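Local coordinates for protein ATP grasp ligase (Microcystis aeruginosa MRC, PDB 5IG9) that probably uses ATP to activate carboxylate groups for bond formation, as enzymes of the ATP-grasp ligase family do, at residues A[149-154]-A[194-199]; A[169-174]-A[181-186]; A[121-126]-A[295-300]; A[268-273]-A[278-283]. All coordinates share one frame; numbering follows the deposited sequence.

Contact 1 of 4, residues A[149-154]-A[194-199]; sequences EAVKQF and DNLEGL
Val151 and Leu196 mark the closest approach of the two backbones, with CA atoms 8.5 Å apart. Segment 149-154 is fully helical, whereas 194-199 runs as a loop into a 3-10 turn, within which Leu199 N bonds to Leu196 O (3.2 Å). That turn brings Leu196 and Leu199 to the same side, both directed at the helix. Val151 answers with one branch for each: its CG1 lies 4.0 Å from Leu196 CD1, and its CG2 lies 3.8 Å from Leu199 CD1. With CG1 anti to the backbone N (chi1 174°), CG1 faces Leu196 and CG2 faces Leu199. A beta-branched residue suits this wedge, and the longer leucines bridge the gap between backbones. Lys152 supplies its aliphatic part alone: the bend at chi2 (-67°) lays CD 3.6 Å from Leu196 CD1, and further bends leave NZ 6.6 Å from Asp194 OD1, too far for a salt bridge. Leu196 and Leu199 also pack on aromatic side chains of another protein's chain. Val151 further touches Ser145 and Phe206 on strands 142-145 and 204-208: a helix packed on an antiparallel sheet, consistent with the alpha+beta layers of the ATP-grasp fold.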
loop_
_atom_site.group_PDB
_atom_site.type_symbol
_atom_site.label_atom_id
_atom_site.label_comp_id
_atom_site.label_asym_id
_atom_site.label_seq_id
_atom_site.Cartn_x
_atom_site.Cartn_y
_atom_site.Cartn_z
ATOM N N GLU A 149 18.802 -11.594 20.095
ATOM C CA GLU A 149 18.514 -12.185 21.399
ATOM C C GLU A 149 17.060 -12.629 21.496
ATOM O O GLU A 149 16.762 -13.673 22.089
ATOM C CB GLU A 149 18.850 -11.207 22.526
ATOM C CG GLU A 149 18.804 -11.847 23.911
ATOM C CD GLU A 149 19.218 -10.896 25.023
ATOM O OE1 GLU A 149 18.820 -9.713 24.977
ATOM O OE2 GLU A 149 19.948 -11.333 25.942
ATOM N N ALA A 150 16.141 -11.852 20.921
ATOM C CA ALA A 150 14.741 -12.261 20.908
ATOM C C ALA A 150 14.530 -13.468 20.002
ATOM O O ALA A 150 13.695 -14.331 20.294
ATOM C CB ALA A 150 13.857 -11.096 20.465
ATOM N N VAL A 151 15.282 -13.545 18.904
ATOM C CA VAL A 151 15.151 -14.669 17.984
ATOM C C VAL A 151 15.711 -15.944 18.605
ATOM O O VAL A 151 15.106 -17.017 18.491
ATOM C CB VAL A 151 15.832 -14.338 16.645
ATOM C CG1 VAL A 151 15.827 -15.553 15.728
ATOM C CG2 VAL A 151 15.136 -13.162 15.982
ATOM N N LYS A 152 16.873 -15.855 19.259
ATOM C CA LYS A 152 17.411 -17.014 19.972
ATOM C C LYS A 152 16.431 -17.502 21.030
ATOM O O LYS A 152 16.163 -18.704 21.145
ATOM C CB LYS A 152 18.752 -16.664 20.620
ATOM C CG LYS A 152 19.871 -16.337 19.648
ATOM C CD LYS A 152 20.288 -17.548 18.824
ATOM C CE LYS A 152 20.751 -18.706 19.699
ATOM N NZ LYS A 152 19.660 -19.690 19.943
ATOM N N GLN A 153 15.881 -16.571 21.809
ATOM C CA GLN A 153 14.889 -16.923 22.816
ATOM C C GLN A 153 13.654 -17.551 22.179
ATOM O O GLN A 153 13.045 -18.462 22.753
ATOM C CB GLN A 153 14.515 -15.674 23.610
ATOM C CG GLN A 153 14.178 -15.929 25.058
ATOM C CD GLN A 153 14.225 -14.659 25.881
ATOM O OE1 GLN A 153 15.291 -14.076 26.084
ATOM N NE2 GLN A 153 13.065 -14.216 26.351
ATOM N N PHE A 154 13.276 -17.083 20.985
ATOM C CA PHE A 154 12.095 -17.612 20.309
ATOM C C PHE A 154 12.342 -19.022 19.784
ATOM O O PHE A 154 11.485 -19.902 19.924
ATOM C CB PHE A 154 11.684 -16.676 19.170
ATOM C CG PHE A 154 10.375 -17.039 18.518
ATOM C CD1 PHE A 154 9.172 -16.680 19.103
ATOM C CD2 PHE A 154 10.352 -17.723 17.316
ATOM C CE1 PHE A 154 7.972 -17.006 18.506
ATOM C CE2 PHE A 154 9.152 -18.050 16.716
ATOM C CZ PHE A 154 7.963 -17.691 17.312
ATOM N N ASP A 194 23.761 -19.226 14.838
ATOM C CA ASP A 194 25.067 -18.657 15.145
ATOM C C ASP A 194 25.471 -17.551 14.178
ATOM O O ASP A 194 26.542 -16.960 14.346
ATOM C CB ASP A 194 26.136 -19.757 15.148
ATOM C CG ASP A 194 26.056 -20.651 16.373
ATOM O OD1 ASP A 194 25.793 -20.131 17.478
ATOM O OD2 ASP A 194 26.260 -21.875 16.230
ATOM N N ASN A 195 24.644 -17.259 13.176
ATOM C CA ASN A 195 24.922 -16.237 12.171
ATOM C C ASN A 195 23.760 -15.258 12.080
ATOM O O ASN A 195 23.288 -14.906 10.997
ATOM C CB ASN A 195 25.200 -16.882 10.817
ATOM C CG ASN A 195 26.275 -17.944 10.893
ATOM O OD1 ASN A 195 27.245 -17.807 11.639
ATOM N ND2 ASN A 195 26.103 -19.017 10.131
ATOM N N LEU A 196 23.289 -14.797 13.235
ATOM C CA LEU A 196 22.165 -13.873 13.301
ATOM C C LEU A 196 22.577 -12.414 13.160
ATOM O O LEU A 196 21.724 -11.534 13.311
ATOM C CB LEU A 196 21.409 -14.051 14.619
ATOM C CG LEU A 196 20.575 -15.312 14.839
ATOM C CD1 LEU A 196 19.829 -15.187 16.153
ATOM C CD2 LEU A 196 19.609 -15.533 13.694
ATOM N N GLU A 197 23.852 -12.135 12.881
ATOM C CA GLU A 197 24.318 -10.755 12.852
ATOM C C GLU A 197 23.752 -9.969 11.677
ATOM O O GLU A 197 23.706 -8.735 11.737
ATOM C CB GLU A 197 25.847 -10.727 12.827
ATOM C CG GLU A 197 26.451 -11.502 11.673
ATOM C CD GLU A 197 27.650 -12.324 12.092
ATOM O OE1 GLU A 197 27.725 -13.507 11.694
ATOM O OE2 GLU A 197 28.511 -11.793 12.824
ATOM N N GLY A 198 23.306 -10.647 10.620
ATOM C CA GLY A 198 22.713 -9.965 9.488
ATOM C C GLY A 198 21.331 -9.396 9.728
ATOM O O GLY A 198 20.794 -8.727 8.841
ATOM N N LEU A 199 20.738 -9.644 10.901
ATOM C CA LEU A 199 19.411 -9.118 11.195
ATOM C C LEU A 199 19.401 -7.603 11.332
ATOM O O LEU A 199 18.347 -6.986 11.147
ATOM C CB LEU A 199 18.861 -9.750 12.475
ATOM C CG LEU A 199 18.187 -11.114 12.327
ATOM C CD1 LEU A 199 17.707 -11.622 13.678
ATOM C CD2 LEU A 199 17.033 -11.027 11.342
#

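Contact 2 of 4, residues A[169-174]-A[181-186]; sequences SQFAIY and MVVFTS
Ile173 and Met181 face each other as an antiparallel hydrogen-bonded pair, and their two backbone bonds are the firm end of this contact. Ile173 N reaches Met181 O at 2.9 Å, nearly straight (162° at the hydrogen) and in the carbonyl plane. The return bond, Met181 N to Ile173 O at 2.8 Å, is more bent (136°). Next to the pair, Ala172 CA approaches Met181 O at 3.3 Å in a CA-H...O contact, and the small alanine methyl fits beside that oxygen and Val182 CG2 (CB to CG2 4.0 Å). Val182 CG1 lies roughly anti to the backbone N (chi1 154°), which leaves CG2 facing Ala172 and against Phe171 O as well. The side chain of Met181 starts alongside Ile173 O and then extends away, its thioether reaching past the pair.

Beyond this point the segments part. Phe171 touches Val183 only loosely, its CZ 4.4 Å from Val183 CG2, although Ile173 CD1 sits at the ring's edge, in plane. Phe184 is exposed but borders the chain of another protein; over the centre of its ring, 4.0 Å above the plane, rests CG1 of Val182. Partners of other chains line the contact too: Phe171 packs on Ala92 and Ile173 on Phe89, both on helix 87-107 of the second subunit, while the backbone of Val182 bonds to a chain of another protein. Through the Ile173-Met181 pair, strands 173-174 and 180-181 form a small two-stranded hairpin, and the chain leaving it reaches strand 163-166 through the backbone bonds of Ser186 with Thr165.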
loop_
_atom_site.group_PDB
_atom_site.type_symbol
_atom_site.label_atom_id
_atom_site.label_comp_id
_atom_site.label_asym_id
_atom_site.label_seq_id
_atom_site.Cartn_x
_atom_site.Cartn_y
_atom_site.Cartn_z
ATOM N N SER A 169 7.614 -9.875 2.386
ATOM C CA SER A 169 7.566 -9.275 1.063
ATOM C C SER A 169 7.830 -10.320 -0.011
ATOM O O SER A 169 8.409 -11.379 0.244
ATOM C CB SER A 169 8.587 -8.137 0.941
ATOM O OG SER A 169 9.916 -8.630 1.028
ATOM N N GLN A 170 7.386 -10.004 -1.225
ATOM C CA GLN A 170 7.638 -10.822 -2.403
ATOM C C GLN A 170 8.685 -10.131 -3.263
ATOM O O GLN A 170 8.564 -8.936 -3.558
ATOM C CB GLN A 170 6.356 -11.047 -3.209
ATOM C CG GLN A 170 5.240 -11.738 -2.441
ATOM C CD GLN A 170 4.153 -12.282 -3.352
ATOM O OE1 GLN A 170 2.992 -11.878 -3.266
ATOM N NE2 GLN A 170 4.523 -13.208 -4.228
ATOM N N PHE A 171 9.706 -10.879 -3.661
ATOM C CA PHE A 171 10.836 -10.320 -4.394
ATOM C C PHE A 171 11.672 -11.481 -4.916
ATOM O O PHE A 171 11.364 -12.653 -4.674
ATOM C CB PHE A 171 11.668 -9.388 -3.509
ATOM C CG PHE A 171 12.340 -10.086 -2.361
ATOM C CD1 PHE A 171 11.624 -10.433 -1.225
ATOM C CD2 PHE A 171 13.686 -10.400 -2.417
ATOM C CE1 PHE A 171 12.240 -11.081 -0.172
ATOM C CE2 PHE A 171 14.307 -11.046 -1.366
ATOM C CZ PHE A 171 13.584 -11.385 -0.242
ATOM N N ALA A 172 12.737 -11.143 -5.634
ATOM C CA ALA A 172 13.673 -12.136 -6.140
ATOM C C ALA A 172 15.012 -11.457 -6.373
ATOM O O ALA A 172 15.061 -10.298 -6.796
ATOM C CB ALA A 172 13.164 -12.785 -7.433
ATOM N N ILE A 173 16.092 -12.173 -6.079
ATOM C CA ILE A 173 17.447 -11.693 -6.326
ATOM C C ILE A 173 17.986 -12.437 -7.540
ATOM O O ILE A 173 18.050 -13.673 -7.545
ATOM C CB ILE A 173 18.359 -11.880 -5.102
ATOM C CG1 ILE A 173 18.318 -10.639 -4.209
ATOM C CG2 ILE A 173 19.797 -12.119 -5.531
ATOM C CD1 ILE A 173 17.003 -10.405 -3.519
ATOM N N TYR A 174 18.346 -11.684 -8.577
ATOM C CA TYR A 174 18.948 -12.255 -9.778
ATOM C C TYR A 174 20.457 -12.125 -9.629
ATOM O O TYR A 174 21.036 -11.080 -9.932
ATOM C CB TYR A 174 18.437 -11.554 -11.030
ATOM C CG TYR A 174 16.930 -11.508 -11.143
ATOM C CD1 TYR A 174 16.224 -12.540 -11.746
ATOM C CD2 TYR A 174 16.213 -10.426 -10.651
ATOM C CE1 TYR A 174 14.845 -12.497 -11.851
ATOM C CE2 TYR A 174 14.837 -10.374 -10.751
ATOM C CZ TYR A 174 14.157 -11.411 -11.351
ATOM O OH TYR A 174 12.786 -11.362 -11.452
ATOM N N MET A 181 16.508 -15.996 -7.514
ATOM C CA MET A 181 16.609 -16.628 -6.207
ATOM C C MET A 181 15.528 -16.079 -5.284
ATOM O O MET A 181 15.275 -14.870 -5.253
ATOM C CB MET A 181 18.002 -16.412 -5.604
ATOM C CG MET A 181 19.111 -17.033 -6.442
ATOM S SD MET A 181 20.765 -16.755 -5.788
ATOM C CE MET A 181 21.750 -17.674 -6.970
ATOM N N VAL A 182 14.890 -16.979 -4.538
ATOM C CA VAL A 182 13.710 -16.661 -3.742
ATOM C C VAL A 182 13.852 -17.303 -2.369
ATOM O O VAL A 182 14.361 -18.421 -2.244
ATOM C CB VAL A 182 12.424 -17.137 -4.456
ATOM C CG1 VAL A 182 11.302 -17.406 -3.462
ATOM C CG2 VAL A 182 11.986 -16.111 -5.488
ATOM N N VAL A 183 13.413 -16.586 -1.336
ATOM C CA VAL A 183 13.408 -17.093 0.032
ATOM C C VAL A 183 12.061 -17.771 0.269
ATOM O O VAL A 183 11.059 -17.113 0.553
ATOM C CB VAL A 183 13.666 -15.983 1.053
ATOM C CG1 VAL A 183 13.558 -16.529 2.470
ATOM C CG2 VAL A 183 15.033 -15.356 0.827
ATOM N N PHE A 184 12.036 -19.096 0.145
ATOM C CA PHE A 184 10.875 -19.853 0.579
ATOM C C PHE A 184 10.861 -19.952 2.103
ATOM O O PHE A 184 11.847 -19.654 2.783
ATOM C CB PHE A 184 10.875 -21.252 -0.036
ATOM C CG PHE A 184 10.650 -21.272 -1.521
ATOM C CD1 PHE A 184 9.412 -20.951 -2.053
ATOM C CD2 PHE A 184 11.670 -21.634 -2.386
ATOM C CE1 PHE A 184 9.198 -20.978 -3.418
ATOM C CE2 PHE A 184 11.463 -21.663 -3.752
ATOM C CZ PHE A 184 10.226 -21.335 -4.269
ATOM N N THR A 185 9.720 -20.374 2.644
ATOM C CA THR A 185 9.642 -20.656 4.071
ATOM C C THR A 185 10.575 -21.812 4.407
ATOM O O THR A 185 10.388 -22.933 3.925
ATOM C CB THR A 185 8.207 -20.985 4.476
ATOM O OG1 THR A 185 7.359 -19.869 4.180
ATOM C CG2 THR A 185 8.134 -21.280 5.963
ATOM N N SER A 186 11.584 -21.536 5.226
ATOM C CA SER A 186 12.675 -22.474 5.430
ATOM C C SER A 186 12.896 -22.738 6.910
ATOM O O SER A 186 12.706 -21.846 7.743
ATOM C CB SER A 186 13.975 -21.940 4.813
ATOM O OG SER A 186 13.762 -21.500 3.484
#

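Contact 3 of 4, residues A[121-126]-A[295-300]; sequences HANHKQ and INPVGE
Ala122 points its CB at the ring of Pro297, meeting CG at 3.7 Å, and this apolar touch is the heart of the contact. Asn123 comes to the same ring from beside Ala122: with CG held next to its own backbone N (chi1 -82°), the amide end is brought nearer the proline ring, which it crosses at a slant, OD1 lying 3.8 Å from Pro297 CD. CG of the proline is thereby shared between the alanine methyl and the asparagine oxygen. The short alanine lets the two backbones come close, and the rigid proline offers a fixed surface to it. Proline also suits the backbone here, because it is the second residue of a type I beta turn from Asn296 to Gly299, closed by Gly299 N to Asn296 O at 3.1 Å. Asn296 OD1 adds a weak Asx turn by accepting from Val298 N (3.3 Å).

Leu275 touches both Ala122 and Pro297, and Gln128 of helix 125-134 ties the two sides together, donating to Ala122 O and accepting from Ile295 N. The last part of helix 116-122 therefore rests against the turn that follows strand 290-296, and helix 260-273 packs against both, through Phe273 on Ala122 and Met270 on Ile295.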
loop_
_atom_site.group_PDB
_atom_site.type_symbol
_atom_site.label_atom_id
_atom_site.label_comp_id
_atom_site.label_asym_id
_atom_site.label_seq_id
_atom_site.Cartn_x
_atom_site.Cartn_y
_atom_site.Cartn_z
ATOM N N HIS A 121 -5.474 -3.050 3.470
ATOM C CA HIS A 121 -5.596 -3.240 4.911
ATOM C C HIS A 121 -5.496 -4.706 5.307
ATOM O O HIS A 121 -5.066 -5.014 6.425
ATOM C CB HIS A 121 -6.920 -2.663 5.407
ATOM C CG HIS A 121 -7.013 -2.577 6.897
ATOM N ND1 HIS A 121 -8.004 -3.202 7.622
ATOM C CD2 HIS A 121 -6.227 -1.945 7.801
ATOM C CE1 HIS A 121 -7.829 -2.952 8.908
ATOM N NE2 HIS A 121 -6.758 -2.190 9.044
ATOM N N ALA A 122 -5.899 -5.616 4.424
ATOM C CA ALA A 122 -5.760 -7.036 4.706
ATOM C C ALA A 122 -4.367 -7.565 4.396
ATOM O O ALA A 122 -4.078 -8.718 4.727
ATOM C CB ALA A 122 -6.805 -7.832 3.922
ATOM N N ASN A 123 -3.499 -6.759 3.781
ATOM C CA ASN A 123 -2.160 -7.214 3.427
ATOM C C ASN A 123 -1.187 -7.198 4.598
ATOM O O ASN A 123 -0.055 -7.667 4.441
ATOM C CB ASN A 123 -1.583 -6.367 2.289
ATOM C CG ASN A 123 -2.068 -6.813 0.925
ATOM O OD1 ASN A 123 -2.511 -7.949 0.752
ATOM N ND2 ASN A 123 -1.985 -5.919 -0.055
ATOM N N HIS A 124 -1.585 -6.665 5.751
ATOM C CA HIS A 124 -0.737 -6.670 6.942
ATOM C C HIS A 124 -0.878 -8.029 7.610
ATOM O O HIS A 124 -1.872 -8.305 8.284
ATOM C CB HIS A 124 -1.127 -5.538 7.886
ATOM C CG HIS A 124 -1.008 -4.179 7.272
ATOM N ND1 HIS A 124 -2.104 -3.441 6.879
ATOM C CD2 HIS A 124 0.078 -3.430 6.969
ATOM C CE1 HIS A 124 -1.698 -2.293 6.367
ATOM N NE2 HIS A 124 -0.379 -2.263 6.407
ATOM N N LYS A 125 0.126 -8.889 7.421
ATOM C CA LYS A 125 0.017 -10.261 7.905
ATOM C C LYS A 125 0.009 -10.325 9.427
ATOM O O LYS A 125 -0.580 -11.246 10.003
ATOM C CB LYS A 125 1.151 -11.109 7.328
ATOM C CG LYS A 125 1.066 -11.269 5.816
ATOM C CD LYS A 125 2.277 -11.991 5.252
ATOM C CE LYS A 125 2.168 -12.149 3.743
ATOM N NZ LYS A 125 3.374 -12.800 3.151
ATOM N N GLN A 126 0.643 -9.360 10.095
ATOM C CA GLN A 126 0.550 -9.296 11.548
ATOM C C GLN A 126 -0.868 -8.976 12.002
ATOM O O GLN A 126 -1.313 -9.473 13.045
ATOM C CB GLN A 126 1.525 -8.257 12.097
ATOM C CG GLN A 126 1.574 -8.207 13.613
ATOM C CD GLN A 126 2.389 -7.039 14.133
ATOM O OE1 GLN A 126 3.218 -6.475 13.415
ATOM N NE2 GLN A 126 2.149 -6.662 15.382
ATOM N N ILE A 295 -4.375 -15.330 5.071
ATOM C CA ILE A 295 -5.357 -15.038 4.036
ATOM C C ILE A 295 -4.703 -14.114 3.016
ATOM O O ILE A 295 -4.154 -13.064 3.377
ATOM C CB ILE A 295 -6.641 -14.407 4.607
ATOM C CG1 ILE A 295 -7.516 -13.867 3.476
ATOM C CG2 ILE A 295 -6.317 -13.311 5.604
ATOM C CD1 ILE A 295 -8.776 -13.188 3.963
ATOM N N ASN A 296 -4.744 -14.516 1.752
ATOM C CA ASN A 296 -4.217 -13.696 0.671
ATOM C C ASN A 296 -5.379 -13.158 -0.147
ATOM O O ASN A 296 -6.039 -13.932 -0.858
ATOM C CB ASN A 296 -3.266 -14.504 -0.210
ATOM C CG ASN A 296 -2.574 -13.653 -1.258
ATOM O OD1 ASN A 296 -2.729 -12.431 -1.292
ATOM N ND2 ASN A 296 -1.791 -14.296 -2.115
ATOM N N PRO A 297 -5.670 -11.855 -0.088
ATOM C CA PRO A 297 -6.842 -11.326 -0.803
ATOM C C PRO A 297 -6.761 -11.456 -2.315
ATOM O O PRO A 297 -7.773 -11.219 -2.987
ATOM C CB PRO A 297 -6.878 -9.850 -0.378
ATOM C CG PRO A 297 -6.072 -9.789 0.880
ATOM C CD PRO A 297 -5.003 -10.822 0.720
ATOM N N VAL A 298 -5.605 -11.819 -2.872
ATOM C CA VAL A 298 -5.463 -11.993 -4.314
ATOM C C VAL A 298 -4.759 -13.312 -4.610
ATOM O O VAL A 298 -4.081 -13.451 -5.635
ATOM C CB VAL A 298 -4.703 -10.813 -4.949
ATOM C CG1 VAL A 298 -5.523 -9.531 -4.868
ATOM C CG2 VAL A 298 -3.351 -10.628 -4.277
ATOM N N GLY A 299 -4.915 -14.288 -3.719
ATOM C CA GLY A 299 -4.308 -15.583 -3.935
ATOM C C GLY A 299 -4.926 -16.323 -5.105
ATOM O O GLY A 299 -6.062 -16.074 -5.517
ATOM N N GLU A 300 -4.144 -17.261 -5.637
ATOM C CA GLU A 300 -4.528 -18.002 -6.827
ATOM C C GLU A 300 -5.637 -19.000 -6.513
ATOM O O GLU A 300 -5.945 -19.289 -5.354
ATOM C CB GLU A 300 -3.319 -18.730 -7.418
ATOM C CG GLU A 300 -2.354 -17.831 -8.169
ATOM C CD GLU A 300 -2.877 -17.436 -9.534
ATOM O OE1 GLU A 300 -3.968 -17.916 -9.917
ATOM O OE2 GLU A 300 -2.198 -16.647 -10.224
#

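Contact 4 of 4, residues A[268-273]-A[278-283]; sequences ELMKYF and GAIDMI
Beside Met270, which reaches across to Gly278, the helix carries two flat groups, Tyr272 and Phe273, that pack on each other. Tyr272 presents its edge to Phe273: its CD2 stands 3.7 Å above the Phe273 plane, over the ring's centre, while Phe273 CD2 lies in plane at the edge of the tyrosine ring. Neither ring reaches segment 278-283; Phe273 instead packs on Leu127 and Tyr272 on Val131, both of helix 125-134.

The crossing to the strand is made by Met270. Its CG sits beside the backbone N (chi1 -57°), and bends at chi2 (-75°) and chi3 (-67°) curl the chain so that the terminal methyl, rather than the sulphur, leads. CE comes to 3.7 Å from Gly278 N and 4.0 Å from Gly278 CA, lying directly on the backbone, an approach made easy by a residue with no side chain on that side. The CA atoms of Met270 and Gly278 are 7.6 Å apart, a span well matched to a flexible unbranched methionine. This is a helix packed on an antiparallel sheet, consistent with the ATP-grasp fold: helix 260-273 covers one face of the sheet in which strand 277-284 lies between 214-221 and 290-296. Along the strand, side chains alternate, so Ile280 turns toward the helix and Ala279 away. Ile280 CD1 is 4.5 Å from Met270 SD, a loose touch, and its branched bulk also meets Ile220 and Phe292 of the two flanking strands. Met270 itself further packs on Ile220.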
loop_
_atom_site.group_PDB
_atom_site.type_symbol
_atom_site.label_atom_id
_atom_site.label_comp_id
_atom_site.label_asym_id
_atom_site.label_seq_id
_atom_site.Cartn_x
_atom_site.Cartn_y
_atom_site.Cartn_z
ATOM N N GLU A 268 -16.344 -14.268 9.434
ATOM C CA GLU A 268 -16.153 -13.051 10.216
ATOM C C GLU A 268 -14.809 -12.410 9.916
ATOM O O GLU A 268 -14.669 -11.186 10.014
ATOM C CB GLU A 268 -16.268 -13.342 11.711
ATOM C CG GLU A 268 -17.620 -13.868 12.140
ATOM C CD GLU A 268 -18.068 -13.297 13.470
ATOM O OE1 GLU A 268 -17.835 -12.092 13.713
ATOM O OE2 GLU A 268 -18.651 -14.053 14.277
ATOM N N LEU A 269 -13.811 -13.218 9.556
ATOM C CA LEU A 269 -12.521 -12.671 9.155
ATOM C C LEU A 269 -12.639 -11.913 7.840
ATOM O O LEU A 269 -12.076 -10.824 7.687
ATOM C CB LEU A 269 -11.491 -13.795 9.044
ATOM C CG LEU A 269 -10.026 -13.380 8.939
ATOM C CD1 LEU A 269 -9.546 -12.758 10.240
ATOM C CD2 LEU A 269 -9.180 -14.581 8.569
ATOM N N MET A 270 -13.376 -12.471 6.879
ATOM C CA MET A 270 -13.623 -11.767 5.625
ATOM C C MET A 270 -14.414 -10.486 5.864
ATOM O O MET A 270 -14.113 -9.438 5.282
ATOM C CB MET A 270 -14.371 -12.679 4.651
ATOM C CG MET A 270 -13.666 -13.991 4.356
ATOM S SD MET A 270 -12.255 -13.821 3.252
ATOM C CE MET A 270 -13.083 -13.351 1.737
ATOM N N LYS A 271 -15.429 -10.551 6.729
ATOM C CA LYS A 271 -16.278 -9.388 6.964
ATOM C C LYS A 271 -15.515 -8.267 7.660
ATOM O O LYS A 271 -15.767 -7.084 7.402
ATOM C CB LYS A 271 -17.505 -9.790 7.781
ATOM C CG LYS A 271 -18.525 -8.677 7.935
ATOM C CD LYS A 271 -19.756 -9.126 8.706
ATOM C CE LYS A 271 -19.427 -9.404 10.164
ATOM N NZ LYS A 271 -20.647 -9.373 11.019
ATOM N N TYR A 272 -14.581 -8.613 8.549
ATOM C CA TYR A 272 -13.801 -7.582 9.224
ATOM C C TYR A 272 -12.980 -6.778 8.223
ATOM O O TYR A 272 -12.977 -5.542 8.252
ATOM C CB TYR A 272 -12.893 -8.204 10.287
ATOM C CG TYR A 272 -11.926 -7.206 10.882
ATOM C CD1 TYR A 272 -12.316 -6.360 11.911
ATOM C CD2 TYR A 272 -10.626 -7.095 10.399
ATOM C CE1 TYR A 272 -11.437 -5.438 12.449
ATOM C CE2 TYR A 272 -9.745 -6.176 10.928
ATOM C CZ TYR A 272 -10.152 -5.351 11.951
ATOM O OH TYR A 272 -9.265 -4.438 12.477
ATOM N N PHE A 273 -12.276 -7.466 7.326
ATOM C CA PHE A 273 -11.445 -6.788 6.341
ATOM C C PHE A 273 -12.239 -6.252 5.157
ATOM O O PHE A 273 -11.680 -5.493 4.358
ATOM C CB PHE A 273 -10.342 -7.728 5.844
ATOM C CG PHE A 273 -9.280 -8.002 6.868
ATOM C CD1 PHE A 273 -8.410 -6.999 7.263
ATOM C CD2 PHE A 273 -9.151 -9.257 7.438
ATOM C CE1 PHE A 273 -7.433 -7.244 8.206
ATOM C CE2 PHE A 273 -8.174 -9.507 8.382
ATOM C CZ PHE A 273 -7.316 -8.499 8.766
ATOM N N GLY A 278 -10.977 -14.346 -1.096
ATOM C CA GLY A 278 -9.812 -14.601 -0.271
ATOM C C GLY A 278 -9.306 -16.024 -0.358
ATOM O O GLY A 278 -10.097 -16.971 -0.356
ATOM N N ALA A 279 -7.990 -16.191 -0.440
ATOM C CA ALA A 279 -7.366 -17.508 -0.392
ATOM C C ALA A 279 -6.740 -17.680 0.985
ATOM O O ALA A 279 -5.779 -16.984 1.330
ATOM C CB ALA A 279 -6.328 -17.671 -1.499
ATOM N N ILE A 280 -7.294 -18.600 1.771
ATOM C CA ILE A 280 -6.915 -18.799 3.164
ATOM C C ILE A 280 -6.141 -20.100 3.287
ATOM O O ILE A 280 -6.524 -21.122 2.705
ATOM C CB ILE A 280 -8.148 -18.809 4.087
ATOM C CG1 ILE A 280 -8.940 -17.515 3.917
ATOM C CG2 ILE A 280 -7.732 -19.016 5.541
ATOM C CD1 ILE A 280 -10.127 -17.410 4.836
ATOM N N ASP A 281 -5.056 -20.058 4.050
ATOM C CA ASP A 281 -4.223 -21.219 4.319
ATOM C C ASP A 281 -4.418 -21.644 5.766
ATOM O O ASP A 281 -4.291 -20.823 6.682
ATOM C CB ASP A 281 -2.748 -20.908 4.052
ATOM C CG ASP A 281 -2.442 -20.782 2.575
ATOM O OD1 ASP A 281 -3.186 -21.378 1.775
ATOM O OD2 ASP A 281 -1.457 -20.102 2.215
ATOM N N MET A 282 -4.744 -22.919 5.971
ATOM C CA MET A 282 -4.824 -23.489 7.307
ATOM C C MET A 282 -4.123 -24.839 7.309
ATOM O O MET A 282 -3.810 -25.407 6.260
ATOM C CB MET A 282 -6.273 -23.638 7.785
ATOM C CG MET A 282 -7.073 -22.347 7.820
ATOM S SD MET A 282 -8.700 -22.563 8.564
ATOM C CE MET A 282 -8.272 -22.727 10.295
ATOM N N ILE A 283 -3.865 -25.345 8.513
ATOM C CA ILE A 283 -3.334 -26.688 8.703
ATOM C C ILE A 283 -4.132 -27.372 9.803
ATOM O O ILE A 283 -4.693 -26.720 10.690
ATOM C CB ILE A 283 -1.830 -26.696 9.056
ATOM C CG1 ILE A 283 -1.577 -25.891 10.328
ATOM C CG2 ILE A 283 -0.999 -26.164 7.900
ATOM C CD1 ILE A 283 -0.154 -25.949 10.808
#

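Contacts 3 and 4 form one unit, their centres 9 Å apart: Asn296 N probably bonds to Ala279 O (2.7 Å) between neighbouring strands, and His121 O packs on Phe273 CE1 at 3.7 Å. Contact 2 lies about 18 Å from contact 3 between centres, though their nearest atoms are only about 5 Å apart, and about 24 Å from contact 4, across the chain's centre. Contact 1 is the outlier, with its centre about 20 Å from that of contact 2 and 31 Å from that of contact 4. Contacts 1, 2 and 3 all touch the second subunit. In ATP-grasp relatives a Glu-x-Asn signature, here ending at Asn296, usually supplies magnesium ligands, so contact 3 probably lies at the edge of the ATP site.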